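Local structure of enoyl-CoA hydratase (Bacillus halodurans, 3LKE) at residues T162-L165 with L166-K170; A149-F152 with L153-I157. The protein probably catalyses the hydration of enoyl-CoA thioesters or a related crotonase-type reaction on an acyl-CoA. All blocks are in the same frame, centred on the assembly; numbering follows the deposited sequence.

Interaction 1: T162-L165 with L166-K170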
ATOM      1  N   THR A 162      -3.805   2.772  11.658  1.00 21.86           N
ATOM      2  CA  THR A 162      -3.145   2.031  12.723  1.00 20.37           C
ATOM      3  C   THR A 162      -2.968   2.925  13.948  1.00 21.42           C
ATOM      4  O   THR A 162      -3.271   2.513  15.079  1.00 22.49           O
ATOM      5  CB  THR A 162      -1.789   1.473  12.268  1.00 22.19           C
ATOM      6  OG1 THR A 162      -2.005   0.503  11.232  1.00 24.95           O
ATOM      7  CG2 THR A 162      -1.053   0.811  13.436  1.00 23.86           C
ATOM      8  N   MET A 163      -2.506   4.156  13.735  1.00 23.48           N
ATOM      9  CA  MET A 163      -2.341   5.081  14.862  1.00 23.77           C
ATOM     10  C   MET A 163      -3.673   5.304  15.584  1.00 25.35           C
ATOM     11  O   MET A 163      -3.745   5.283  16.820  1.00 24.88           O
ATOM     12  CB  MET A 163      -1.717   6.413  14.416  1.00 23.20           C
ATOM     13  CG  MET A 163      -0.216   6.328  14.119  1.00 24.21           C
ATOM     14  SD  MET A 163       0.839   5.909  15.527  1.00 16.60           S
ATOM     15  CE  MET A 163       2.358   5.514  14.716  1.00 32.69           C
ATOM     16  N   ASN A 164      -4.740   5.484  14.819  1.00 25.77           N
ATOM     17  CA  ASN A 164      -6.037   5.707  15.437  1.00 23.73           C
ATOM     18  C   ASN A 164      -6.591   4.487  16.163  1.00 25.96           C
ATOM     19  O   ASN A 164      -7.229   4.623  17.209  1.00 24.86           O
ATOM     20  CB  ASN A 164      -7.055   6.215  14.424  1.00 24.04           C
ATOM     21  CG  ASN A 164      -8.168   6.989  15.077  1.00 30.68           C
ATOM     22  OD1 ASN A 164      -9.334   6.590  15.024  1.00 32.39           O
ATOM     23  ND2 ASN A 164      -7.816   8.111  15.707  1.00 27.59           N
ATOM     24  N   LEU A 165      -6.364   3.306  15.589  1.00 23.25           N
ATOM     25  CA  LEU A 165      -6.806   2.062  16.199  1.00 24.59           C
ATOM     26  C   LEU A 165      -6.118   1.903  17.546  1.00 25.55           C
ATOM     27  O   LEU A 165      -6.748   1.540  18.539  1.00 25.75           O
ATOM     28  CB  LEU A 165      -6.465   0.871  15.294  1.00 22.19           C
ATOM     29  CG  LEU A 165      -6.976  -0.481  15.816  1.00 27.70           C
ATOM     30  CD1 LEU A 165      -8.480  -0.502  15.709  1.00 30.78           C
ATOM     31  CD2 LEU A 165      -6.357  -1.644  15.045  1.00 27.98           C
ATOM     32  N   LEU A 166      -4.818   2.179  17.577  1.00 23.64           N
ATOM     33  CA  LEU A 166      -4.050   2.013  18.811  1.00 29.11           C
ATOM     34  C   LEU A 166      -4.439   3.064  19.854  1.00 29.29           C
ATOM     35  O   LEU A 166      -4.525   2.764  21.048  1.00 24.79           O
ATOM     36  CB  LEU A 166      -2.540   2.047  18.537  1.00 23.74           C
ATOM     37  CG  LEU A 166      -2.013   0.869  17.704  1.00 26.83           C
ATOM     38  CD1 LEU A 166      -0.526   1.013  17.363  1.00 24.66           C
ATOM     39  CD2 LEU A 166      -2.278  -0.466  18.402  1.00 26.05           C
ATOM     40  N   LEU A 167      -4.708   4.284  19.401  1.00 27.77           N
ATOM     41  CA  LEU A 167      -5.111   5.348  20.315  1.00 28.02           C
ATOM     42  C   LEU A 167      -6.448   5.039  20.968  1.00 31.80           C
ATOM     43  O   LEU A 167      -6.658   5.347  22.138  1.00 34.54           O
ATOM     44  CB  LEU A 167      -5.222   6.689  19.591  1.00 28.12           C
ATOM     45  CG  LEU A 167      -3.957   7.438  19.196  1.00 32.15           C
ATOM     46  CD1 LEU A 167      -4.350   8.786  18.600  1.00 35.14           C
ATOM     47  CD2 LEU A 167      -3.021   7.635  20.391  1.00 35.23           C
ATOM     48  N   GLU A 168      -7.358   4.436  20.213  1.00 28.75           N
ATOM     49  CA  GLU A 168      -8.686   4.157  20.741  1.00 31.49           C
ATOM     50  C   GLU A 168      -8.722   2.959  21.692  1.00 32.60           C
ATOM     51  O   GLU A 168      -9.452   2.977  22.687  1.00 31.56           O
ATOM     52  CB  GLU A 168      -9.694   4.002  19.608  1.00 32.51           C
ATOM     53  CG  GLU A 168      -9.857   5.282  18.825  1.00 34.87           C
ATOM     54  CD  GLU A 168     -10.997   5.228  17.851  1.00 40.23           C
ATOM     55  OE1 GLU A 168     -11.534   4.127  17.628  1.00 39.76           O
ATOM     56  OE2 GLU A 168     -11.352   6.296  17.307  1.00 47.48           O
ATOM     57  N   GLY A 169      -7.933   1.933  21.379  1.00 30.46           N
ATOM     58  CA  GLY A 169      -7.821   0.755  22.223  1.00 30.64           C
ATOM     59  C   GLY A 169      -9.156   0.160  22.634  1.00 32.76           C
ATOM     60  O   GLY A 169      -9.335  -0.258  23.782  1.00 38.00           O
ATOM     61  N   LYS A 170     -10.095   0.112  21.699  1.00 34.45           N
ATOM     62  CA  LYS A 170     -11.424  -0.392  22.006  1.00 35.62           C
ATOM     63  C   LYS A 170     -11.597  -1.829  21.539  1.00 33.55           C
ATOM     64  O   LYS A 170     -11.029  -2.228  20.528  1.00 32.33           O
ATOM     65  CB  LYS A 170     -12.489   0.485  21.349  1.00 39.25           C
ATOM     66  CG  LYS A 170     -12.490   1.922  21.835  1.00 43.47           C
ATOM     67  CD  LYS A 170     -13.699   2.692  21.329  1.00 46.09           C
ATOM     68  CE  LYS A 170     -13.669   2.872  19.816  1.00 47.80           C
ATOM     69  NZ  LYS A 170     -13.966   1.606  19.090  1.00 48.42           N
TER
HETATM   70  O   HOH W   1      -9.183   0.416  18.890  1.00 28.63           O

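Interaction 2: A149-F152 with L153-I157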
ATOM      1  N   ALA A 149       3.141  -6.938  14.753  1.00 20.18           N
ATOM      2  CA  ALA A 149       2.034  -6.001  14.621  1.00 18.40           C
ATOM      3  C   ALA A 149       2.478  -4.668  13.979  1.00 19.20           C
ATOM      4  O   ALA A 149       1.720  -4.049  13.209  1.00 20.70           O
ATOM      5  CB  ALA A 149       1.386  -5.753  15.975  1.00 19.53           C
ATOM      6  N   SER A 150       3.701  -4.237  14.289  1.00 22.25           N
ATOM      7  CA  SER A 150       4.215  -2.996  13.705  1.00 20.06           C
ATOM      8  C   SER A 150       4.514  -3.122  12.213  1.00 22.12           C
ATOM      9  O   SER A 150       4.591  -2.111  11.515  1.00 23.45           O
ATOM     10  CB  SER A 150       5.450  -2.476  14.462  1.00 22.00           C
ATOM     11  OG  SER A 150       6.619  -3.209  14.122  1.00 23.97           O
ATOM     12  N   TYR A 151       4.682  -4.355  11.730  1.00 20.35           N
ATOM     13  CA  TYR A 151       4.860  -4.628  10.301  1.00 21.27           C
ATOM     14  C   TYR A 151       3.494  -4.797   9.607  1.00 19.78           C
ATOM     15  O   TYR A 151       3.191  -4.158   8.597  1.00 21.88           O
ATOM     16  CB  TYR A 151       5.700  -5.905  10.107  1.00 22.94           C
ATOM     17  CG  TYR A 151       5.883  -6.279   8.658  1.00 24.12           C
ATOM     18  CD1 TYR A 151       6.901  -5.706   7.901  1.00 25.64           C
ATOM     19  CD2 TYR A 151       5.025  -7.190   8.036  1.00 24.27           C
ATOM     20  CE1 TYR A 151       7.066  -6.031   6.577  1.00 27.53           C
ATOM     21  CE2 TYR A 151       5.174  -7.518   6.709  1.00 25.17           C
ATOM     22  CZ  TYR A 151       6.194  -6.932   5.983  1.00 25.85           C
ATOM     23  OH  TYR A 151       6.352  -7.241   4.652  1.00 26.61           O
ATOM     24  N   PHE A 152       2.652  -5.659  10.174  1.00 22.25           N
ATOM     25  CA  PHE A 152       1.409  -6.003   9.504  1.00 19.53           C
ATOM     26  C   PHE A 152       0.325  -4.950   9.562  1.00 20.49           C
ATOM     27  O   PHE A 152      -0.310  -4.682   8.550  1.00 20.83           O
ATOM     28  CB  PHE A 152       0.858  -7.346  10.004  1.00 18.56           C
ATOM     29  CG  PHE A 152       1.689  -8.515   9.586  1.00 21.32           C
ATOM     30  CD1 PHE A 152       1.639  -8.966   8.279  1.00 21.71           C
ATOM     31  CD2 PHE A 152       2.518  -9.165  10.501  1.00 21.84           C
ATOM     32  CE1 PHE A 152       2.393 -10.046   7.876  1.00 22.05           C
ATOM     33  CE2 PHE A 152       3.291 -10.245  10.105  1.00 22.32           C
ATOM     34  CZ  PHE A 152       3.232 -10.686   8.788  1.00 21.48           C
ATOM     35  N   LEU A 153       0.094  -4.361  10.729  1.00 21.64           N
ATOM     36  CA  LEU A 153      -0.985  -3.378  10.824  1.00 23.91           C
ATOM     37  C   LEU A 153      -0.927  -2.247   9.777  1.00 22.21           C
ATOM     38  O   LEU A 153      -1.902  -1.996   9.074  1.00 21.11           O
ATOM     39  CB  LEU A 153      -1.105  -2.812  12.235  1.00 21.47           C
ATOM     40  CG  LEU A 153      -1.570  -3.822  13.297  1.00 21.47           C
ATOM     41  CD1 LEU A 153      -1.471  -3.220  14.695  1.00 21.86           C
ATOM     42  CD2 LEU A 153      -2.988  -4.338  13.020  1.00 21.96           C
ATOM     43  N   PRO A 154       0.209  -1.541   9.678  1.00 20.94           N
ATOM     44  CA  PRO A 154       0.161  -0.449   8.693  1.00 20.06           C
ATOM     45  C   PRO A 154       0.073  -0.940   7.250  1.00 22.66           C
ATOM     46  O   PRO A 154      -0.494  -0.240   6.408  1.00 21.78           O
ATOM     47  CB  PRO A 154       1.470   0.321   8.935  1.00 21.01           C
ATOM     48  CG  PRO A 154       2.359  -0.630   9.701  1.00 21.10           C
ATOM     49  CD  PRO A 154       1.438  -1.533  10.489  1.00 22.16           C
ATOM     50  N   ARG A 155       0.602  -2.126   6.962  1.00 23.01           N
ATOM     51  CA  ARG A 155       0.510  -2.656   5.601  1.00 23.25           C
ATOM     52  C   ARG A 155      -0.918  -3.057   5.252  1.00 23.61           C
ATOM     53  O   ARG A 155      -1.358  -2.911   4.105  1.00 23.69           O
ATOM     54  CB  ARG A 155       1.497  -3.814   5.394  1.00 21.08           C
ATOM     55  CG  ARG A 155       2.926  -3.298   5.178  1.00 26.50           C
ATOM     56  CD  ARG A 155       3.998  -4.358   5.349  1.00 26.14           C
ATOM     57  NE  ARG A 155       5.313  -3.758   5.142  1.00 23.94           N
ATOM     58  CZ  ARG A 155       5.931  -2.991   6.038  1.00 28.11           C
ATOM     59  NH1 ARG A 155       5.365  -2.732   7.212  1.00 27.29           N
ATOM     60  NH2 ARG A 155       7.120  -2.475   5.763  1.00 28.07           N
ATOM     61  N   ILE A 156      -1.658  -3.501   6.262  1.00 20.84           N
ATOM     62  CA  ILE A 156      -3.016  -3.985   6.043  1.00 21.56           C
ATOM     63  C   ILE A 156      -4.063  -2.878   6.114  1.00 22.07           C
ATOM     64  O   ILE A 156      -4.899  -2.741   5.221  1.00 24.08           O
ATOM     65  CB  ILE A 156      -3.349  -5.107   7.037  1.00 19.92           C
ATOM     66  CG1 ILE A 156      -2.383  -6.273   6.814  1.00 23.22           C
ATOM     67  CG2 ILE A 156      -4.818  -5.533   6.888  1.00 23.43           C
ATOM     68  CD1 ILE A 156      -2.483  -7.419   7.872  1.00 22.86           C
ATOM     69  N   ILE A 157      -4.000  -2.058   7.157  1.00 23.09           N
ATOM     70  CA  ILE A 157      -5.034  -1.049   7.350  1.00 22.25           C
ATOM     71  C   ILE A 157      -4.562   0.383   7.104  1.00 28.22           C
ATOM     72  O   ILE A 157      -5.375   1.314   7.077  1.00 24.39           O
ATOM     73  CB  ILE A 157      -5.702  -1.183   8.744  1.00 22.83           C
ATOM     74  CG1 ILE A 157      -4.780  -0.673   9.857  1.00 23.67           C
ATOM     75  CG2 ILE A 157      -6.145  -2.622   8.987  1.00 23.06           C
ATOM     76  CD1 ILE A 157      -5.465  -0.621  11.215  1.00 25.99           C
TER
HETATM   77  O   HOH W   2       5.932  -0.957   9.379  1.00 26.27           O

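Interaction 1: T162-L165 with L166-K170
Thr162 and Leu166 meet through their methyl groups because their first torsions send the branches alongside each other: in Thr162, CG2 is anti to the backbone N, with OG1 beside that N, while in Leu166, CG is anti to the carbonyl carbon (chi1 -66°). The two side chains therefore run side by side in the same direction, with Thr162 CG2 4.0 Å from Leu166 CD1. Thr162 OG1 turns elsewhere and is hydrogen-bonded to Gly158 O.

Leu167 and Glu168 share the first-torsion setting of Leu166, which brings Leu167 CG to 3.2 Å from Met163 O and Glu168 CG to 3.2 Å from Asn164 O. On the backbone, Leu167 N bonds to Met163 O at 2.9 Å, one of four consecutive i to i+4 bonds between the two segments, the first being Leu166 N on Thr162 O. Met163 and Leu167 are buried against a second subunit, on Leu219 and Tyr200 of that neighbouring chain.

The last of the four is Gly169 N on Leu165 O at 3.1 Å. Leu165 O is gripped a second time by a water, which donates to it at 2.7 Å and accepts from Lys170 N at 3.0 Å. Lys170, past the helix end, reaches back with NZ to Glu168 OE1 in a long salt bridge (3.8 Å).

Gly169 has left-handed helical angles (phi 50°, psi 41°), and the water stands where a Schellman motif would have a direct bond from Lys170 N to Leu165 O. This is characteristic of the alpha-L C-capping motif, with Glu168 as C-cap and Gly169 as the C' residue.

Interaction 2: A149-F152 with L153-I157
Arg155 NH1 donates to Tyr151 O at 2.9 Å, meeting a lone pair in the carbonyl plane (C=O...N angle 117°). The bond accompanies an i, i+4 cation-pi stack of Arg155 on Tyr151, on helix 149-157, which is kinked at Pro154. Proline has no N-H to offer Ser150 O, and a water donates to that carbonyl instead, at 2.8 Å. The same water lies at the edge of the guanidinium, in its plane, and accepts from Arg155 NH1 at 2.9 Å. NH1 is thus held by two bonds, which, with the stack on the ring, limit rotation of the guanidinium.

The guanidinium lies flat over one face of the Tyr151 ring, with centres 3.8 Å apart and planes at 13°. Arg155 CD extends the stack with a CH-pi contact, 3.6 Å from the ring centroid. The ring comes beneath it because Tyr151 CG is anti to the backbone N (chi1 178°); it also packs on Leu227 of helix 223-241. Ser150 OG bonds to Glu234 and Gln230 of that helix.

Around the kink, the ring of Pro154 leans on the preceding turn, its CG 3.2 Å from Ser150 O. Backbone i to i+4 bonds lie on the two sides of the gap: Leu153 N to Ala149 O before and Ile156 N to Phe152 O after. On the apolar side Ala149 CB is in van der Waals contact with Leu153 CD1, at 4.0 Å. One turn on, Ile156 CD1 comes obliquely to the Phe152 ring and lies 4.0 Å from Phe152 CB.

Followed from the N terminus, interaction 2 comes first, within helix 149-157, and interaction 1 follows in helix 159-168. They are in series and neither nest nor cross: interaction 2 closes turns within its helix, and interaction 1 closes the last turn of its helix and the capping turn after it. Their centres are 13 Å apart, yet they touch at the joint between the two helices. Thr162 OG1 lies 3.3 Å from Ile157 CG1, and farther along Leu165 CD2 is 4.1 Å from Ile157 CD1. Both contacts also reach a second subunit, where Leu219 of that chain packs against Pro154 and Thr162. Side chains from the two contacts thus pack consecutive helices of the crotonase-type subunit on each other and on a neighbour in the trimer.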